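Local atomic coordinates of twin-arginine translocation pathway signal (Rhodoferax ferrireducens, PDB entry 5IM2), a protein that probably captures small carboxylate solutes outside the cytoplasm for a TRAP transporter, and binds a benzoate that copurified with it. Residues 162-167 with 293-298; 166-171 with 261-266. All coordinates share one frame; numbering follows the deposited sequence.

Contact 1 (162-167 with 293-298)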
loop_
_atom_site.group_PDB
_atom_site.type_symbol
_atom_site.label_atom_id
_atom_site.label_comp_id
_atom_site.label_asym_id
_atom_site.label_seq_id
_atom_site.Cartn_x
_atom_site.Cartn_y
_atom_site.Cartn_z
ATOM N N VAL A 162 -16.428 -1.425 2.118
ATOM C CA VAL A 162 -15.068 -1.050 2.486
ATOM C C VAL A 162 -15.013 -0.736 3.971
ATOM O O VAL A 162 -15.742 0.129 4.485
ATOM C CB VAL A 162 -14.553 0.114 1.640
ATOM C CG1 VAL A 162 -13.156 0.580 2.097
ATOM C CG2 VAL A 162 -14.462 -0.345 0.183
ATOM N N LEU A 163 -14.158 -1.470 4.666
ATOM C CA LEU A 163 -13.939 -1.281 6.084
ATOM C C LEU A 163 -12.833 -0.286 6.387
ATOM O O LEU A 163 -12.923 0.409 7.401
ATOM C CB LEU A 163 -13.595 -2.627 6.730
ATOM C CG LEU A 163 -14.542 -3.782 6.424
ATOM C CD1 LEU A 163 -14.152 -5.051 7.216
ATOM C CD2 LEU A 163 -15.991 -3.444 6.718
ATOM N N ALA A 164 -11.792 -0.205 5.554
ATOM C CA ALA A 164 -10.670 0.694 5.778
ATOM C C ALA A 164 -9.879 0.852 4.494
ATOM O O ALA A 164 -9.932 -0.004 3.597
ATOM C CB ALA A 164 -9.764 0.204 6.921
ATOM N N LEU A 165 -9.155 1.981 4.428
ATOM C CA LEU A 165 -8.284 2.381 3.324
ATOM C C LEU A 165 -7.020 2.984 3.918
ATOM O O LEU A 165 -7.115 3.762 4.869
ATOM C CB LEU A 165 -8.961 3.426 2.420
ATOM C CG LEU A 165 -10.117 2.898 1.603
ATOM C CD1 LEU A 165 -11.038 4.067 1.270
ATOM C CD2 LEU A 165 -9.604 2.192 0.330
ATOM N N GLN A 166 -5.842 2.646 3.389
ATOM C CA GLN A 166 -4.602 3.115 4.006
ATOM C C GLN A 166 -3.435 3.010 3.032
ATOM O O GLN A 166 -3.562 2.479 1.923
ATOM C CB GLN A 166 -4.326 2.351 5.309
ATOM C CG GLN A 166 -4.477 0.837 5.211
ATOM C CD GLN A 166 -3.209 0.043 5.478
ATOM O OE1 GLN A 166 -3.273 -1.136 5.740
ATOM N NE2 GLN A 166 -2.075 0.662 5.367
ATOM N N VAL A 167 -2.331 3.633 3.432
ATOM C CA VAL A 167 -1.078 3.636 2.685
ATOM C C VAL A 167 0.021 3.104 3.601
ATOM O O VAL A 167 -0.169 2.977 4.815
ATOM C CB VAL A 167 -0.711 5.026 2.141
ATOM C CG1 VAL A 167 -1.843 5.539 1.260
ATOM C CG2 VAL A 167 -0.381 5.982 3.301
ATOM N N GLY A 293 -6.482 5.397 9.731
ATOM C CA GLY A 293 -5.281 6.011 10.261
ATOM C C GLY A 293 -4.435 5.050 11.076
ATOM O O GLY A 293 -3.211 5.071 10.990
ATOM N N TRP A 294 -5.082 4.193 11.876
ATOM C CA TRP A 294 -4.362 3.280 12.748
ATOM C C TRP A 294 -3.584 2.250 11.932
ATOM O O TRP A 294 -2.412 1.991 12.202
ATOM C CB TRP A 294 -5.350 2.611 13.708
ATOM C CG TRP A 294 -4.719 1.550 14.451
ATOM C CD1 TRP A 294 -3.894 1.685 15.530
ATOM C CD2 TRP A 294 -4.785 0.150 14.156
ATOM N NE1 TRP A 294 -3.452 0.438 15.932
ATOM C CE2 TRP A 294 -3.990 -0.516 15.103
ATOM C CE3 TRP A 294 -5.455 -0.605 13.184
ATOM C CZ2 TRP A 294 -3.840 -1.906 15.104
ATOM C CZ3 TRP A 294 -5.307 -1.981 13.191
ATOM C CH2 TRP A 294 -4.508 -2.615 14.141
ATOM N N LEU A 295 -4.195 1.708 10.888
ATOM C CA LEU A 295 -3.493 0.763 10.025
ATOM C C LEU A 295 -2.256 1.393 9.405
ATOM O O LEU A 295 -1.181 0.779 9.369
ATOM C CB LEU A 295 -4.433 0.236 8.937
ATOM C CG LEU A 295 -5.507 -0.733 9.399
ATOM C CD1 LEU A 295 -6.536 -1.003 8.317
ATOM C CD2 LEU A 295 -4.841 -2.061 9.794
ATOM N N GLY A 296 -2.401 2.593 8.833
ATOM C CA GLY A 296 -1.246 3.278 8.277
ATOM C C GLY A 296 -0.174 3.564 9.316
ATOM O O GLY A 296 1.014 3.386 9.060
ATOM N N ARG A 297 -0.573 4.027 10.509
ATOM C CA ARG A 297 0.404 4.325 11.540
ATOM C C ARG A 297 1.241 3.083 11.867
ATOM O O ARG A 297 2.476 3.152 11.965
ATOM C CB ARG A 297 -0.300 4.850 12.792
ATOM C CG ARG A 297 0.649 5.344 13.806
ATOM C CD ARG A 297 0.023 5.875 15.090
ATOM N NE ARG A 297 1.129 6.245 15.964
ATOM C CZ ARG A 297 1.555 7.481 16.209
ATOM N NH1 ARG A 297 0.932 8.554 15.717
ATOM N NH2 ARG A 297 2.607 7.641 17.003
ATOM N N VAL A 298 0.575 1.941 12.032
ATOM C CA VAL A 298 1.254 0.698 12.427
ATOM C C VAL A 298 2.142 0.193 11.297
ATOM O O VAL A 298 3.264 -0.291 11.536
ATOM C CB VAL A 298 0.218 -0.350 12.863
ATOM C CG1 VAL A 298 0.884 -1.688 13.110
ATOM C CG2 VAL A 298 -0.491 0.131 14.137
#
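Gln166 rises toward Leu295 with its CG lodged between its own backbone N and carbonyl carbon (chi1 47°), and a bend at chi2 then lays the amide against the leucine. On the helix, CG of Leu295 stands anti to the carbonyl carbon (chi1 -72°), and with chi2 extended (170°) CD1 reaches CB of Ala164. The arrangement is a helix packed on the edge strand of a five-stranded mixed sheet in a type 2 periplasmic-binding-protein fold: strand 162-167 and helix 293-298 run roughly in the same direction, their axes 7.0 Å apart at closest approach. So short a separation suits small residues. Ala164 offers one methyl, CB, which meets CD1 of Leu295 at 3.7 Å, and Gly296 has no side chain to hold the backbones apart, so its CA comes 3.6 Å from Val167 O. Between these points the Gln166 and Leu295 side chains cross at about a right angle, the aliphatic CG of Gln166 lying 3.8 Å from CB of Leu295. A long polar residue works in this buried place because its amide is provided for: Trp113 NE1 donates to OE1, and NE2 gives a hydrogen bond to Gln299 OE1, one helical turn beyond Leu295. NE2 also makes a weak, bent bond to Val167 O at 3.0 Å. Together these bonds restrict rotation of the amide, while Leu295 supplies the apolar surface beside it. Elsewhere along the strand, Ser292 OG accepts from Leu165 N, adding a polar tie to the same helix. OE1 of Gln166, held by Trp113, still lies 3.7 Å from CB of Leu295.

Contact 2 (166-171 with 261-266). With BEZ (benzoic acid), chain B.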
loop_
_atom_site.group_PDB
_atom_site.type_symbol
_atom_site.label_atom_id
_atom_site.label_comp_id
_atom_site.label_asym_id
_atom_site.label_seq_id
_atom_site.Cartn_x
_atom_site.Cartn_y
_atom_site.Cartn_z
ATOM N N GLN A 166 -5.842 2.646 3.389
ATOM C CA GLN A 166 -4.602 3.115 4.006
ATOM C C GLN A 166 -3.435 3.010 3.032
ATOM O O GLN A 166 -3.562 2.479 1.923
ATOM C CB GLN A 166 -4.326 2.351 5.309
ATOM C CG GLN A 166 -4.477 0.837 5.211
ATOM C CD GLN A 166 -3.209 0.043 5.478
ATOM O OE1 GLN A 166 -3.273 -1.136 5.740
ATOM N NE2 GLN A 166 -2.075 0.662 5.367
ATOM N N VAL A 167 -2.331 3.633 3.432
ATOM C CA VAL A 167 -1.078 3.636 2.685
ATOM C C VAL A 167 0.021 3.104 3.601
ATOM O O VAL A 167 -0.169 2.977 4.815
ATOM C CB VAL A 167 -0.711 5.026 2.141
ATOM C CG1 VAL A 167 -1.843 5.539 1.260
ATOM C CG2 VAL A 167 -0.381 5.982 3.301
ATOM N N HIS A 168 1.177 2.782 3.012
ATOM C CA HIS A 168 2.343 2.398 3.791
ATOM C C HIS A 168 3.341 3.566 3.949
ATOM O O HIS A 168 3.088 4.699 3.544
ATOM C CB HIS A 168 2.982 1.111 3.222
ATOM C CG HIS A 168 3.530 1.188 1.813
ATOM N ND1 HIS A 168 4.470 2.119 1.405
ATOM C CD2 HIS A 168 3.324 0.377 0.745
ATOM C CE1 HIS A 168 4.771 1.906 0.130
ATOM N NE2 HIS A 168 4.118 0.833 -0.287
ATOM N N GLY A 169 4.475 3.287 4.632
ATOM C CA GLY A 169 5.499 4.283 4.827
ATOM C C GLY A 169 6.212 4.631 3.527
ATOM O O GLY A 169 5.936 4.074 2.462
ATOM N N PRO A 170 7.149 5.568 3.603
ATOM C CA PRO A 170 7.805 6.033 2.368
ATOM C C PRO A 170 8.513 4.912 1.626
ATOM O O PRO A 170 9.186 4.064 2.218
ATOM C CB PRO A 170 8.793 7.088 2.868
ATOM C CG PRO A 170 8.219 7.543 4.199
ATOM C CD PRO A 170 7.571 6.330 4.786
ATOM N N GLY A 171 8.364 4.909 0.297
ATOM C CA GLY A 171 9.024 3.898 -0.508
ATOM C C GLY A 171 10.541 4.026 -0.505
ATOM O O GLY A 171 11.109 5.118 -0.397
ATOM N N ALA A 261 1.948 3.143 -1.647
ATOM C CA ALA A 261 0.897 2.354 -2.268
ATOM C C ALA A 261 -0.324 2.341 -1.360
ATOM O O ALA A 261 -0.210 2.470 -0.150
ATOM C CB ALA A 261 1.366 0.923 -2.560
ATOM N N THR A 262 -1.496 2.200 -1.969
ATOM C CA THR A 262 -2.752 2.143 -1.252
ATOM C C THR A 262 -3.188 0.712 -1.028
ATOM O O THR A 262 -2.906 -0.184 -1.821
ATOM C CB THR A 262 -3.864 2.888 -1.989
ATOM O OG1 THR A 262 -4.071 2.321 -3.281
ATOM C CG2 THR A 262 -3.505 4.320 -2.122
ATOM N N PHE A 263 -3.901 0.523 0.071
ATOM C CA PHE A 263 -4.445 -0.760 0.464
ATOM C C PHE A 263 -5.907 -0.579 0.817
ATOM O O PHE A 263 -6.298 0.470 1.342
ATOM C CB PHE A 263 -3.716 -1.335 1.707
ATOM C CG PHE A 263 -2.252 -1.532 1.509
ATOM C CD1 PHE A 263 -1.387 -0.468 1.590
ATOM C CD2 PHE A 263 -1.742 -2.803 1.203
ATOM C CE1 PHE A 263 -0.039 -0.656 1.382
ATOM C CE2 PHE A 263 -0.402 -2.989 1.004
ATOM C CZ PHE A 263 0.454 -1.898 1.105
ATOM N N VAL A 264 -6.687 -1.620 0.557
ATOM C CA VAL A 264 -8.094 -1.665 0.934
ATOM C C VAL A 264 -8.357 -2.903 1.783
ATOM O O VAL A 264 -7.874 -4.004 1.481
ATOM C CB VAL A 264 -9.017 -1.632 -0.300
ATOM C CG1 VAL A 264 -8.810 -2.851 -1.151
ATOM C CG2 VAL A 264 -10.465 -1.491 0.151
ATOM N N LEU A 265 -9.133 -2.707 2.870
ATOM C CA LEU A 265 -9.672 -3.777 3.689
ATOM C C LEU A 265 -11.142 -3.822 3.313
ATOM O O LEU A 265 -11.896 -2.901 3.659
ATOM C CB LEU A 265 -9.485 -3.506 5.184
ATOM C CG LEU A 265 -9.998 -4.538 6.175
ATOM C CD1 LEU A 265 -9.182 -5.821 6.050
ATOM C CD2 LEU A 265 -9.914 -3.946 7.571
ATOM N N ALA A 266 -11.527 -4.841 2.558
ATOM C CA ALA A 266 -12.852 -4.927 1.966
ATOM C C ALA A 266 -13.613 -6.180 2.411
ATOM O O ALA A 266 -13.039 -7.277 2.498
ATOM C CB ALA A 266 -12.725 -4.907 0.429
HETATM C C BEZ B . 4.088 -4.026 -2.093
HETATM O O1 BEZ B . 4.929 -3.172 -2.495
HETATM O O2 BEZ B . 3.546 -4.794 -2.923
HETATM C C1 BEZ B . 3.772 -4.138 -0.631
HETATM C C2 BEZ B . 2.834 -5.070 -0.196
HETATM C C3 BEZ B . 2.581 -5.178 1.172
HETATM C C4 BEZ B . 3.240 -4.350 2.065
HETATM C C5 BEZ B . 4.152 -3.410 1.625
HETATM C C6 BEZ B . 4.422 -3.304 0.256
#
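The rings of His168 and Phe263 meet rim to rim where two antiparallel strands of the five-stranded sheet reach the benzoate pocket of this periplasmic-binding-protein fold. Gln166 and Phe263 form a hydrogen-bonded pair: Phe263 N gives a 2.7 Å bond to Gln166 O, and Gln166 N returns one to Phe263 O. Beyond it the regular bonding fades though the chains stay close: Val167 CA lies 3.2 Å from Ala261 O, and His168 N bonds only weakly to that oxygen. CG of Phe263 lies anti to the carbonyl carbon (chi1 -59°), placing the ring beside Gln166, Val167 and His168. His168 has CG between its backbone N and carbonyl carbon (chi1 63°), which carries the imidazole over Ala261 and brings CD2 to 3.6 Å from CE1 of Phe263. The ring planes are inclined at 61°. One imidazole face lies over Ala261 N, displaced toward the rim, and the small methyl CB of Ala261 fits 3.6 Å from NE2 of His168. At the ring's edge, ND1 donates to Gly169 O (2.7 Å), almost in the imidazole plane and onto a lone pair of the carbonyl, a bond that fixes the ring's rotation. Behind the aromatic pair, Val167 CG1 and Thr262 CG2 come to 4.0 Å on the other sheet face. Phe263 also stacks on Trp113, and Arg192 and Tyr118 hydrogen-bond the benzoate, while the nearest contacts of these two rings with the ligand are carbon to carbon: CD2 of His168 approaches C6 of the ligand, and CE2 of Phe263 stands 3.7 Å from its C3.

In the fold
From the N terminus, the chain first lays down strands 49-55, 83-88 and 111-114, and then strand 161-167, from which both contacts start. Contact 2 closes the shorter loop: after 89 intervening residues, which include strands of the six-stranded sheet, the chain returns as strand 262-267 beside 161-167. Contact 1 closes later, when helix 289-301 comes back to the same strand. The two loops share Gln166 and Val167 at their start, and that of contact 2 lies within the longer one of contact 1, so they do not cross. Between them the contacts tie the edge strand to its sheet neighbour and to a covering helix; Leu163 and Ala164, both bonded to Leu265 in a classic beta bulge, continue the pairing.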